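Local coordinates for endoglucanase A (Clostridium acetobutylicum, PDB 3IK2), which probably hydrolyses internal beta-1,4-glycosidic bonds of cellulose and related glucans, as a family 44 glycoside hydrolase with a TIM-like barrel, at residues A[43-48]-A[64-69]; A[51-54]-A[59-62]; A[112-117]-A[125-130]. All coordinates share one frame; numbering follows the deposited sequence.

Contact 1. Residues A[43-48]-A[64-69]. With CA (calcium ion), chain C.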
ATOM      1  N   THR A  43       5.855  -5.456  15.007  1.00  7.55           N
ATOM      2  CA  THR A  43       5.800  -6.853  15.498  1.00  7.06           C
ATOM      3  C   THR A  43       5.978  -6.935  17.012  1.00  8.13           C
ATOM      4  O   THR A  43       5.268  -7.695  17.710  1.00  8.60           O
ATOM      5  CB  THR A  43       6.852  -7.724  14.806  1.00  7.29           C
ATOM      6  OG1 THR A  43       6.613  -7.725  13.397  1.00  2.99           O
ATOM      7  CG2 THR A  43       6.833  -9.163  15.344  1.00  6.63           C
ATOM      8  N   GLY A  44       6.936  -6.165  17.522  1.00  8.28           N
ATOM      9  CA  GLY A  44       7.223  -6.179  18.943  1.00  8.49           C
ATOM     10  C   GLY A  44       6.797  -4.931  19.698  1.00  8.74           C
ATOM     11  O   GLY A  44       7.258  -4.711  20.839  1.00  9.91           O
ATOM     12  N   TYR A  45       5.926  -4.125  19.076  1.00  8.00           N
ATOM     13  CA  TYR A  45       5.267  -2.999  19.751  1.00  7.23           C
ATOM     14  C   TYR A  45       4.329  -3.449  20.877  1.00  7.29           C
ATOM     15  O   TYR A  45       3.393  -4.248  20.675  1.00  7.71           O
ATOM     16  CB  TYR A  45       4.499  -2.098  18.766  1.00  6.43           C
ATOM     17  CG  TYR A  45       3.625  -1.059  19.435  1.00  4.58           C
ATOM     18  CD1 TYR A  45       4.167   0.122  19.945  1.00  5.10           C
ATOM     19  CD2 TYR A  45       2.258  -1.264  19.572  1.00  4.67           C
ATOM     20  CE1 TYR A  45       3.357   1.062  20.577  1.00  4.83           C
ATOM     21  CE2 TYR A  45       1.431  -0.319  20.182  1.00  3.16           C
ATOM     22  CZ  TYR A  45       1.983   0.836  20.681  1.00  5.69           C
ATOM     23  OH  TYR A  45       1.169   1.765  21.315  1.00  6.75           O
ATOM     24  N   ASN A  46       4.570  -2.865  22.040  1.00  6.98           N
ATOM     25  CA  ASN A  46       3.839  -3.132  23.250  1.00  7.35           C
ATOM     26  C   ASN A  46       2.863  -1.993  23.491  1.00  7.44           C
ATOM     27  O   ASN A  46       3.303  -0.873  23.744  1.00  7.18           O
ATOM     28  CB  ASN A  46       4.864  -3.215  24.386  1.00  7.09           C
ATOM     29  CG  ASN A  46       4.243  -3.562  25.727  1.00  7.46           C
ATOM     30  OD1 ASN A  46       3.074  -3.279  25.983  1.00  9.27           O
ATOM     31  ND2 ASN A  46       5.032  -4.197  26.592  1.00  7.39           N
ATOM     32  N   TRP A  47       1.547  -2.272  23.429  1.00  7.24           N
ATOM     33  CA  TRP A  47       0.528  -1.207  23.480  1.00  6.29           C
ATOM     34  C   TRP A  47       0.354  -0.614  24.864  1.00  7.38           C
ATOM     35  O   TRP A  47      -0.092   0.539  25.027  1.00  6.97           O
ATOM     36  CB  TRP A  47      -0.812  -1.679  22.884  1.00  6.02           C
ATOM     37  CG  TRP A  47      -1.676  -2.537  23.794  1.00  6.70           C
ATOM     38  CD1 TRP A  47      -1.558  -3.895  24.045  1.00  6.51           C
ATOM     39  CD2 TRP A  47      -2.769  -2.080  24.594  1.00  4.82           C
ATOM     40  NE1 TRP A  47      -2.541  -4.298  24.918  1.00  6.07           N
ATOM     41  CE2 TRP A  47      -3.285  -3.199  25.278  1.00  7.46           C
ATOM     42  CE3 TRP A  47      -3.386  -0.836  24.765  1.00  7.09           C
ATOM     43  CZ2 TRP A  47      -4.378  -3.100  26.138  1.00  8.52           C
ATOM     44  CZ3 TRP A  47      -4.468  -0.735  25.623  1.00  6.45           C
ATOM     45  CH2 TRP A  47      -4.957  -1.855  26.290  1.00  6.65           C
ATOM     46  N   GLU A  48       0.696  -1.424  25.863  1.00  8.39           N
ATOM     47  CA  GLU A  48       0.633  -1.015  27.268  1.00  8.31           C
ATOM     48  C   GLU A  48       1.615   0.084  27.641  1.00  8.27           C
ATOM     49  O   GLU A  48       1.286   0.957  28.428  1.00  8.40           O
ATOM     50  CB  GLU A  48       0.819  -2.235  28.171  1.00  8.70           C
ATOM     51  CG  GLU A  48      -0.226  -3.352  27.911  1.00  6.15           C
ATOM     52  CD  GLU A  48      -0.067  -4.494  28.875  1.00  6.81           C
ATOM     53  OE1 GLU A  48       0.998  -4.529  29.566  1.00  6.29           O
ATOM     54  OE2 GLU A  48      -1.022  -5.323  28.991  1.00  4.08           O
ATOM     55  N   ASN A  64      12.211   3.818  22.734  1.00  8.12           N
ATOM     56  CA  ASN A  64      11.020   4.651  22.636  1.00  8.96           C
ATOM     57  C   ASN A  64      10.803   5.166  21.198  1.00  8.28           C
ATOM     58  O   ASN A  64      10.142   6.173  21.002  1.00  8.38           O
ATOM     59  CB  ASN A  64      11.154   5.855  23.580  1.00  9.18           C
ATOM     60  CG  ASN A  64      12.279   6.829  23.141  1.00 10.22           C
ATOM     61  OD1 ASN A  64      12.995   6.583  22.172  1.00  9.94           O
ATOM     62  ND2 ASN A  64      12.417   7.931  23.856  1.00 12.81           N
ATOM     63  N   TYR A  65      11.348   4.466  20.207  1.00  8.28           N
ATOM     64  CA  TYR A  65      11.348   4.941  18.816  1.00  8.36           C
ATOM     65  C   TYR A  65       9.950   5.339  18.309  1.00  8.01           C
ATOM     66  O   TYR A  65       9.763   6.397  17.698  1.00  7.40           O
ATOM     67  CB  TYR A  65      11.980   3.883  17.890  1.00  8.85           C
ATOM     68  CG  TYR A  65      11.920   4.249  16.412  1.00  9.49           C
ATOM     69  CD1 TYR A  65      12.807   5.179  15.869  1.00 11.20           C
ATOM     70  CD2 TYR A  65      10.974   3.644  15.554  1.00  8.81           C
ATOM     71  CE1 TYR A  65      12.750   5.523  14.500  1.00 11.10           C
ATOM     72  CE2 TYR A  65      10.899   3.978  14.209  1.00  7.59           C
ATOM     73  CZ  TYR A  65      11.784   4.924  13.685  1.00 10.30           C
ATOM     74  OH  TYR A  65      11.721   5.252  12.345  1.00 10.55           O
ATOM     75  N   TRP A  66       8.960   4.486  18.563  1.00  7.66           N
ATOM     76  CA  TRP A  66       7.616   4.801  18.087  1.00  7.70           C
ATOM     77  C   TRP A  66       6.968   6.007  18.819  1.00  7.78           C
ATOM     78  O   TRP A  66       6.242   6.788  18.189  1.00  7.88           O
ATOM     79  CB  TRP A  66       6.719   3.542  17.987  1.00  6.55           C
ATOM     80  CG  TRP A  66       6.636   3.021  16.552  1.00  7.03           C
ATOM     81  CD1 TRP A  66       7.453   3.384  15.508  1.00  6.57           C
ATOM     82  CD2 TRP A  66       5.714   2.043  16.016  1.00  4.91           C
ATOM     83  NE1 TRP A  66       7.087   2.713  14.365  1.00  6.26           N
ATOM     84  CE2 TRP A  66       6.030   1.881  14.645  1.00  4.75           C
ATOM     85  CE3 TRP A  66       4.666   1.285  16.565  1.00  4.77           C
ATOM     86  CZ2 TRP A  66       5.325   0.982  13.790  1.00  4.30           C
ATOM     87  CZ3 TRP A  66       3.953   0.393  15.715  1.00  5.10           C
ATOM     88  CH2 TRP A  66       4.301   0.247  14.346  1.00  6.32           C
ATOM     89  N   LEU A  67       7.263   6.172  20.111  1.00  7.17           N
ATOM     90  CA  LEU A  67       6.871   7.398  20.840  1.00  8.45           C
ATOM     91  C   LEU A  67       7.385   8.690  20.182  1.00  8.89           C
ATOM     92  O   LEU A  67       6.639   9.643  20.048  1.00  8.36           O
ATOM     93  CB  LEU A  67       7.300   7.339  22.322  1.00  9.11           C
ATOM     94  CG  LEU A  67       6.527   6.345  23.201  1.00  7.66           C
ATOM     95  CD1 LEU A  67       7.265   6.085  24.502  1.00  7.32           C
ATOM     96  CD2 LEU A  67       5.143   6.881  23.514  1.00  7.03           C
ATOM     97  N   THR A  68       8.652   8.700  19.753  1.00  9.28           N
ATOM     98  CA  THR A  68       9.219   9.890  19.104  1.00  9.60           C
ATOM     99  C   THR A  68       8.735  10.087  17.663  1.00  9.17           C
ATOM    100  O   THR A  68       8.346  11.186  17.303  1.00  9.37           O
ATOM    101  CB  THR A  68      10.797   9.962  19.225  1.00 10.64           C
ATOM    102  OG1 THR A  68      11.418   8.916  18.451  1.00 11.27           O
ATOM    103  CG2 THR A  68      11.220   9.825  20.691  1.00 10.55           C
ATOM    104  N   LEU A  69       8.736   9.016  16.862  1.00  9.21           N
ATOM    105  CA  LEU A  69       8.264   9.030  15.490  1.00  8.87           C
ATOM    106  C   LEU A  69       6.838   9.568  15.347  1.00  9.39           C
ATOM    107  O   LEU A  69       6.524  10.293  14.389  1.00  9.94           O
ATOM    108  CB  LEU A  69       8.397   7.630  14.846  1.00  8.65           C
ATOM    109  CG  LEU A  69       8.101   7.525  13.341  1.00  8.84           C
ATOM    110  CD1 LEU A  69       9.105   8.358  12.528  1.00  9.83           C
ATOM    111  CD2 LEU A  69       8.024   6.072  12.809  1.00 10.35           C
TER
HETATM  112 CA    CA C 514       0.217  -6.633  30.781  1.00  7.53          CA
HETATM  113  O   HOH W   1       2.624  -6.575  30.950  1.00 10.09           O
HETATM  114  O   HOH W   2      -1.904  -7.519  31.141  1.00 18.21           O

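Contact 2. Residues A[51-54]-A[59-62]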
ATOM      1  N   ASP A  51       6.729   0.767  24.210  1.00  7.77           N
ATOM      2  CA  ASP A  51       8.024   0.205  23.865  1.00  7.73           C
ATOM      3  C   ASP A  51       7.957  -0.641  22.606  1.00  7.45           C
ATOM      4  O   ASP A  51       6.926  -1.251  22.278  1.00  7.81           O
ATOM      5  CB  ASP A  51       8.593  -0.640  25.028  1.00  7.83           C
ATOM      6  CG  ASP A  51       8.829   0.185  26.283  1.00  7.56           C
ATOM      7  OD1 ASP A  51       8.808   1.426  26.180  1.00  8.75           O
ATOM      8  OD2 ASP A  51       9.032  -0.398  27.364  1.00  8.20           O
ATOM      9  N   SER A  52       9.065  -0.672  21.883  1.00  7.36           N
ATOM     10  CA  SER A  52       9.144  -1.517  20.698  1.00  6.80           C
ATOM     11  C   SER A  52      10.602  -1.915  20.474  1.00  7.64           C
ATOM     12  O   SER A  52      11.518  -1.390  21.126  1.00  6.97           O
ATOM     13  CB  SER A  52       8.489  -0.832  19.482  1.00  7.04           C
ATOM     14  OG  SER A  52       9.160   0.380  19.090  1.00  7.18           O
ATOM     15  N   ASN A  53      10.816  -2.845  19.546  1.00  8.19           N
ATOM     16  CA  ASN A  53      12.136  -3.326  19.231  1.00  7.77           C
ATOM     17  C   ASN A  53      12.392  -3.271  17.716  1.00  8.45           C
ATOM     18  O   ASN A  53      11.558  -3.714  16.904  1.00  8.77           O
ATOM     19  CB  ASN A  53      12.328  -4.732  19.824  1.00  7.57           C
ATOM     20  CG  ASN A  53      13.793  -5.209  19.799  1.00  8.45           C
ATOM     21  OD1 ASN A  53      14.306  -5.598  18.757  1.00  4.76           O
ATOM     22  ND2 ASN A  53      14.444  -5.209  20.963  1.00  7.86           N
ATOM     23  N   ALA A  54      13.544  -2.705  17.352  1.00  7.99           N
ATOM     24  CA  ALA A  54      13.942  -2.530  15.951  1.00  8.84           C
ATOM     25  C   ALA A  54      14.194  -3.848  15.217  1.00  9.26           C
ATOM     26  O   ALA A  54      14.154  -3.878  13.978  1.00  9.76           O
ATOM     27  CB  ALA A  54      15.190  -1.611  15.830  1.00  6.94           C
ATOM     28  N   LYS A  59      19.970  -3.247  15.479  1.00 10.08           N
ATOM     29  CA  LYS A  59      20.714  -3.783  16.634  1.00 10.30           C
ATOM     30  C   LYS A  59      19.861  -4.413  17.716  1.00 10.08           C
ATOM     31  O   LYS A  59      20.276  -4.463  18.885  1.00  9.46           O
ATOM     32  CB  LYS A  59      21.615  -2.720  17.265  1.00 10.68           C
ATOM     33  CG  LYS A  59      22.757  -2.312  16.384  1.00 12.56           C
ATOM     34  CD  LYS A  59      22.638  -0.888  15.934  1.00 15.33           C
ATOM     35  CE  LYS A  59      23.890  -0.466  15.148  1.00 16.55           C
ATOM     36  NZ  LYS A  59      23.448   0.519  14.137  1.00 17.82           N
ATOM     37  N   ASN A  60      18.693  -4.920  17.311  1.00  9.44           N
ATOM     38  CA  ASN A  60      17.739  -5.530  18.225  1.00  8.68           C
ATOM     39  C   ASN A  60      17.484  -4.572  19.363  1.00  8.31           C
ATOM     40  O   ASN A  60      17.422  -4.984  20.507  1.00  7.73           O
ATOM     41  CB  ASN A  60      18.305  -6.833  18.762  1.00  8.61           C
ATOM     42  CG  ASN A  60      18.245  -7.947  17.759  1.00  8.68           C
ATOM     43  OD1 ASN A  60      17.285  -8.059  17.010  1.00  9.61           O
ATOM     44  ND2 ASN A  60      19.266  -8.809  17.757  1.00  8.38           N
ATOM     45  N   GLU A  61      17.369  -3.284  19.041  1.00  8.41           N
ATOM     46  CA  GLU A  61      17.236  -2.245  20.074  1.00  8.71           C
ATOM     47  C   GLU A  61      15.798  -2.047  20.575  1.00  9.14           C
ATOM     48  O   GLU A  61      14.853  -1.826  19.777  1.00  8.03           O
ATOM     49  CB  GLU A  61      17.805  -0.926  19.563  1.00  8.49           C
ATOM     50  CG  GLU A  61      17.799   0.191  20.590  1.00 10.65           C
ATOM     51  CD  GLU A  61      18.372   1.461  20.027  1.00 12.85           C
ATOM     52  OE1 GLU A  61      19.608   1.551  19.983  1.00 13.92           O
ATOM     53  OE2 GLU A  61      17.584   2.347  19.609  1.00 12.90           O
ATOM     54  N   SER A  62      15.659  -2.129  21.896  1.00  8.69           N
ATOM     55  CA  SER A  62      14.403  -1.847  22.574  1.00  8.97           C
ATOM     56  C   SER A  62      14.437  -0.412  23.077  1.00  9.16           C
ATOM     57  O   SER A  62      15.357  -0.011  23.806  1.00  7.66           O
ATOM     58  CB  SER A  62      14.194  -2.803  23.740  1.00  8.88           C
ATOM     59  OG  SER A  62      13.703  -4.037  23.276  1.00  8.93           O
TER

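Contact 3. Residues A[112-117]-A[125-130]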
ATOM      1  N   ASP A 112      10.762  -3.323  27.775  1.00 12.48           N
ATOM      2  CA  ASP A 112      11.479  -2.139  28.284  1.00 13.42           C
ATOM      3  C   ASP A 112      12.091  -1.279  27.177  1.00 13.25           C
ATOM      4  O   ASP A 112      11.762  -1.442  25.999  1.00 13.84           O
ATOM      5  CB  ASP A 112      12.514  -2.511  29.378  1.00 12.92           C
ATOM      6  CG  ASP A 112      13.582  -3.531  28.892  1.00 15.11           C
ATOM      7  OD1 ASP A 112      14.113  -3.412  27.766  1.00 11.43           O
ATOM      8  OD2 ASP A 112      13.900  -4.462  29.681  1.00 18.74           O
ATOM      9  N   GLN A 113      12.938  -0.333  27.576  1.00 12.74           N
ATOM     10  CA  GLN A 113      13.688   0.493  26.642  1.00 12.30           C
ATOM     11  C   GLN A 113      15.160   0.370  26.944  1.00 12.14           C
ATOM     12  O   GLN A 113      15.858   1.380  26.976  1.00 11.95           O
ATOM     13  CB  GLN A 113      13.285   1.963  26.755  1.00 11.66           C
ATOM     14  CG  GLN A 113      11.858   2.233  26.329  1.00 12.62           C
ATOM     15  CD  GLN A 113      11.440   3.686  26.527  1.00 13.35           C
ATOM     16  OE1 GLN A 113      12.289   4.577  26.726  1.00 13.58           O
ATOM     17  NE2 GLN A 113      10.128   3.941  26.425  1.00 11.33           N
ATOM     18  N   SER A 114      15.633  -0.856  27.143  1.00 12.15           N
ATOM     19  CA  SER A 114      17.016  -1.082  27.595  1.00 13.29           C
ATOM     20  C   SER A 114      18.059  -1.033  26.489  1.00 13.27           C
ATOM     21  O   SER A 114      19.216  -1.283  26.757  1.00 14.03           O
ATOM     22  CB  SER A 114      17.163  -2.374  28.416  1.00 12.36           C
ATOM     23  OG  SER A 114      16.678  -3.509  27.707  1.00 14.93           O
ATOM     24  N   GLY A 115      17.659  -0.699  25.261  1.00 13.41           N
ATOM     25  CA  GLY A 115      18.619  -0.510  24.178  1.00 13.31           C
ATOM     26  C   GLY A 115      18.934  -1.784  23.392  1.00 13.91           C
ATOM     27  O   GLY A 115      18.114  -2.698  23.347  1.00 13.90           O
ATOM     28  N   PRO A 116      20.129  -1.857  22.772  1.00 14.48           N
ATOM     29  CA  PRO A 116      20.475  -3.064  22.000  1.00 14.97           C
ATOM     30  C   PRO A 116      20.431  -4.317  22.864  1.00 15.59           C
ATOM     31  O   PRO A 116      21.014  -4.332  23.943  1.00 16.61           O
ATOM     32  CB  PRO A 116      21.898  -2.788  21.496  1.00 14.66           C
ATOM     33  CG  PRO A 116      22.064  -1.317  21.558  1.00 14.28           C
ATOM     34  CD  PRO A 116      21.210  -0.851  22.730  1.00 14.42           C
ATOM     35  N   LEU A 117      19.695  -5.336  22.418  1.00 15.62           N
ATOM     36  CA  LEU A 117      19.574  -6.588  23.164  1.00 15.69           C
ATOM     37  C   LEU A 117      20.632  -7.587  22.720  1.00 16.30           C
ATOM     38  O   LEU A 117      21.118  -7.544  21.573  1.00 15.89           O
ATOM     39  CB  LEU A 117      18.170  -7.172  22.993  1.00 15.71           C
ATOM     40  CG  LEU A 117      17.008  -6.771  23.928  1.00 16.13           C
ATOM     41  CD1 LEU A 117      17.245  -5.573  24.877  1.00 15.99           C
ATOM     42  CD2 LEU A 117      15.762  -6.590  23.201  1.00 15.09           C
ATOM     43  N   SER A 125      11.991 -14.027  28.101  1.00 11.41           N
ATOM     44  CA  SER A 125      12.968 -13.454  29.030  1.00 11.98           C
ATOM     45  C   SER A 125      12.374 -12.173  29.618  1.00 12.45           C
ATOM     46  O   SER A 125      11.300 -11.744  29.196  1.00 13.08           O
ATOM     47  CB  SER A 125      14.307 -13.161  28.339  1.00 11.23           C
ATOM     48  OG  SER A 125      14.256 -11.970  27.558  1.00 12.74           O
ATOM     49  N   SER A 126      13.060 -11.570  30.593  1.00 12.93           N
ATOM     50  CA  SER A 126      12.578 -10.363  31.275  1.00 13.05           C
ATOM     51  C   SER A 126      12.455  -9.172  30.320  1.00 12.87           C
ATOM     52  O   SER A 126      11.879  -8.124  30.676  1.00 13.46           O
ATOM     53  CB  SER A 126      13.522 -10.010  32.426  1.00 13.14           C
ATOM     54  OG  SER A 126      14.794  -9.643  31.929  1.00 13.23           O
ATOM     55  N   LYS A 127      13.003  -9.344  29.120  1.00 12.17           N
ATOM     56  CA  LYS A 127      13.034  -8.308  28.084  1.00 12.30           C
ATOM     57  C   LYS A 127      11.749  -8.274  27.226  1.00 11.46           C
ATOM     58  O   LYS A 127      11.551  -7.340  26.440  1.00 11.83           O
ATOM     59  CB  LYS A 127      14.242  -8.539  27.173  1.00 12.61           C
ATOM     60  CG  LYS A 127      15.461  -7.684  27.511  1.00 15.96           C
ATOM     61  CD  LYS A 127      16.200  -8.206  28.702  1.00 19.73           C
ATOM     62  CE  LYS A 127      16.961  -7.118  29.409  1.00 20.21           C
ATOM     63  NZ  LYS A 127      17.612  -6.131  28.527  1.00 22.42           N
ATOM     64  N   TRP A 128      10.894  -9.284  27.408  1.00  9.99           N
ATOM     65  CA  TRP A 128       9.734  -9.538  26.577  1.00  9.28           C
ATOM     66  C   TRP A 128       8.466  -9.812  27.388  1.00  9.87           C
ATOM     67  O   TRP A 128       8.492 -10.493  28.437  1.00  9.70           O
ATOM     68  CB  TRP A 128      10.028 -10.730  25.663  1.00  8.57           C
ATOM     69  CG  TRP A 128      11.219 -10.466  24.759  1.00  8.38           C
ATOM     70  CD1 TRP A 128      12.490 -10.951  24.906  1.00  8.16           C
ATOM     71  CD2 TRP A 128      11.253  -9.609  23.606  1.00  6.60           C
ATOM     72  NE1 TRP A 128      13.315 -10.445  23.918  1.00  4.32           N
ATOM     73  CE2 TRP A 128      12.582  -9.634  23.100  1.00  5.22           C
ATOM     74  CE3 TRP A 128      10.301  -8.815  22.959  1.00  5.86           C
ATOM     75  CZ2 TRP A 128      12.975  -8.912  21.951  1.00  6.66           C
ATOM     76  CZ3 TRP A 128      10.709  -8.061  21.815  1.00  6.07           C
ATOM     77  CH2 TRP A 128      12.029  -8.126  21.335  1.00  6.26           C
ATOM     78  N   LYS A 129       7.356  -9.256  26.910  1.00  9.63           N
ATOM     79  CA  LYS A 129       6.025  -9.646  27.364  1.00  9.12           C
ATOM     80  C   LYS A 129       5.412 -10.582  26.327  1.00 10.23           C
ATOM     81  O   LYS A 129       5.589 -10.389  25.125  1.00 11.12           O
ATOM     82  CB  LYS A 129       5.139  -8.410  27.547  1.00  8.57           C
ATOM     83  CG  LYS A 129       5.654  -7.396  28.573  1.00  7.08           C
ATOM     84  CD  LYS A 129       5.666  -7.931  30.033  1.00  8.56           C
ATOM     85  CE  LYS A 129       6.242  -6.886  31.010  1.00  6.28           C
ATOM     86  NZ  LYS A 129       6.301  -7.316  32.459  1.00  6.86           N
ATOM     87  N   LYS A 130       4.733 -11.623  26.792  1.00 11.27           N
ATOM     88  CA  LYS A 130       4.004 -12.551  25.928  1.00 11.41           C
ATOM     89  C   LYS A 130       2.737 -11.916  25.346  1.00 11.20           C
ATOM     90  O   LYS A 130       1.906 -11.387  26.100  1.00 10.97           O
ATOM     91  CB  LYS A 130       3.517 -13.725  26.789  1.00 12.29           C
ATOM     92  CG  LYS A 130       4.136 -15.056  26.589  1.00 15.00           C
ATOM     93  CD  LYS A 130       3.869 -15.603  25.199  1.00 20.51           C
ATOM     94  CE  LYS A 130       3.728 -17.134  25.180  1.00 19.30           C
ATOM     95  NZ  LYS A 130       2.339 -17.488  24.765  1.00 20.99           N
TER
HETATM   96  O   HOH W   3      12.778  -4.939  25.636  1.00 13.80           O
HETATM   97  O   HOH W   4      12.619  -5.685  31.474  1.00 24.33           O

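Contact 1. Residues A[43-48]-A[64-69]
Y45 and W66 carry this contact alone, joining the loop that leaves barrel strand 34-37 of the TIM-like fold to the short helix 65-69. The two side chains cross at about a right angle. The phenol ring of Y45 presents its CD1 at the edge of the indole, close to its plane and 3.6 Å from CE3 of W66. The pair meets obliquely, with planes inclined by 51° and the centroids of the phenol and the six-membered indole ring 5.5 Å apart. A chi1 of 171° sets the Y45 ring beside its own carbonyl carbon, where CD1 meets the indole, and Y45 CB also comes to 4.0 Å from CZ3 of W66. Both residues are buried: Y45 stacks on Y84 of helix 82-93, W66 meets Y70 edge-to-face, and Y45 OH is satisfied by N50.

Across the two segments only this aromatic pair touches, and the remaining residues meet other partners or solvent. On the far side of the helix Y65, T68 and L69 are exposed, and T68 OG1 bonds back to Y65 O at 3.1 Å. At the E48 end of 43-48 lies the calcium site, which D144, D147 and S149 complete together with two waters. Here W47 stacks on F155, and CG of E48 lies over one indole face of W47. E48, its chain extended beyond CG, holds the calcium in bidentate fashion, OE1 and OE2 each 2.5 Å from the metal.

Contact 2. Residues A[51-54]-A[59-62]
The side-chain nitrogen of N53 is gripped twice from across the contact. In the stronger bond N53 ND2 lies 2.7 Å from S62 OG, at an N-H...O angle of 161° and with OG only 9° out of the amide plane. A weak second bond joins N53 ND2 to N60 O at 3.0 Å. The other end of the amide is held as well, because OD1 accepts from the backbone N of G55, and partners at both ends should fix the rotation of the group. Swung to the far side from its own backbone N (chi1 -168°), the asparagine folds its amide over to the opposite strand.

Beneath these side chains lies a beta hairpin, strands 52-53 and 61-63 joined by a loop of seven residues. N53 and S62 form an antiparallel non-hydrogen-bonded pair with their side chains on the same face of the sheet, which is why the amide can find the hydroxyl. Where the backbones lack N-H...O bonds at this pair they exchange CA-H...O contacts instead: S62 CA lies 3.3 Å from S52 O, and N53 CA 3.2 Å from E61 O. E61 O also accepts the backbone hydrogen bond from A54 N, at 2.9 Å. S52 points away from the partner strand, and its OG accepts from R41 NH1. The other edge of strand 61-63 pairs in turn with strand 115-116, where S62 meets G115 through a backbone bond.

Contact 3. Residues A[112-117]-A[125-130]
An Asx turn at D112 and S114 faces a type I beta turn running from S125 to W128, and the lysine K127 reaches across from the second to the first. In the Asx turn OD1 of D112 accepts the backbone N of S114 at 3.0 Å and its hydroxyl OG at 2.6 Å. Both donors approach the same face of the carboxylate, 50° and 43° out of its plane. Having donated to D112, S114 OG can accept from K127 NZ, 2.9 Å away, and so relays the lysine to the aspartate. Bends of the K127 chain at chi2 and again at chi4 (-39°) bring NZ round to that hydroxyl. The charges themselves stay apart: K127 NZ is 4.2 Å from D112 OD2, beyond salt-bridge range, although the attraction probably still favours this placement.

Two waters bridge the polar side. One donates to D112 OD1 and K127 O, the other to D112 OD2 and S126 O. The apolar side is made by L117, which slides past K127 in the opposite direction, its CD1 lying 3.8 Å from K127 CG. CD2 of L117 meets the indole of W128 obliquely, 3.8 Å from CZ2, and both of these residues are buried. Strand 115-116 edges the small antiparallel sheet, while strand 128-132 belongs to the mixed sheet with 108-110 and 149-151. The turns lead into these two strands, the first of them as the classic Asx turn closed by an aspartate and the backbone N two residues on.

How the contacts relate
Leaving barrel strand 34-37, the chain first passes through 43-48, and contact 1 closes a loop when helix 65-69 returns to it. Contact 2 is nested inside that loop: the hairpin 51-54/59-62 forms and runs directly into the helix, while N46 N probably bonds to D51 O. Contact 3 follows in series, after barrel strand 99-103, closing its own loop between 112-117 and 125-130. None of the three cross. Strands 61-63 and 115-116, from contacts 2 and 3, are neighbours in the three-stranded antiparallel sheet, and D51 OD1 probably accepts from Q113 NE2. Contacts 2 and 3 thus tie two successive excursions from the barrel to each other, and contact 1 carries the calcium ligand.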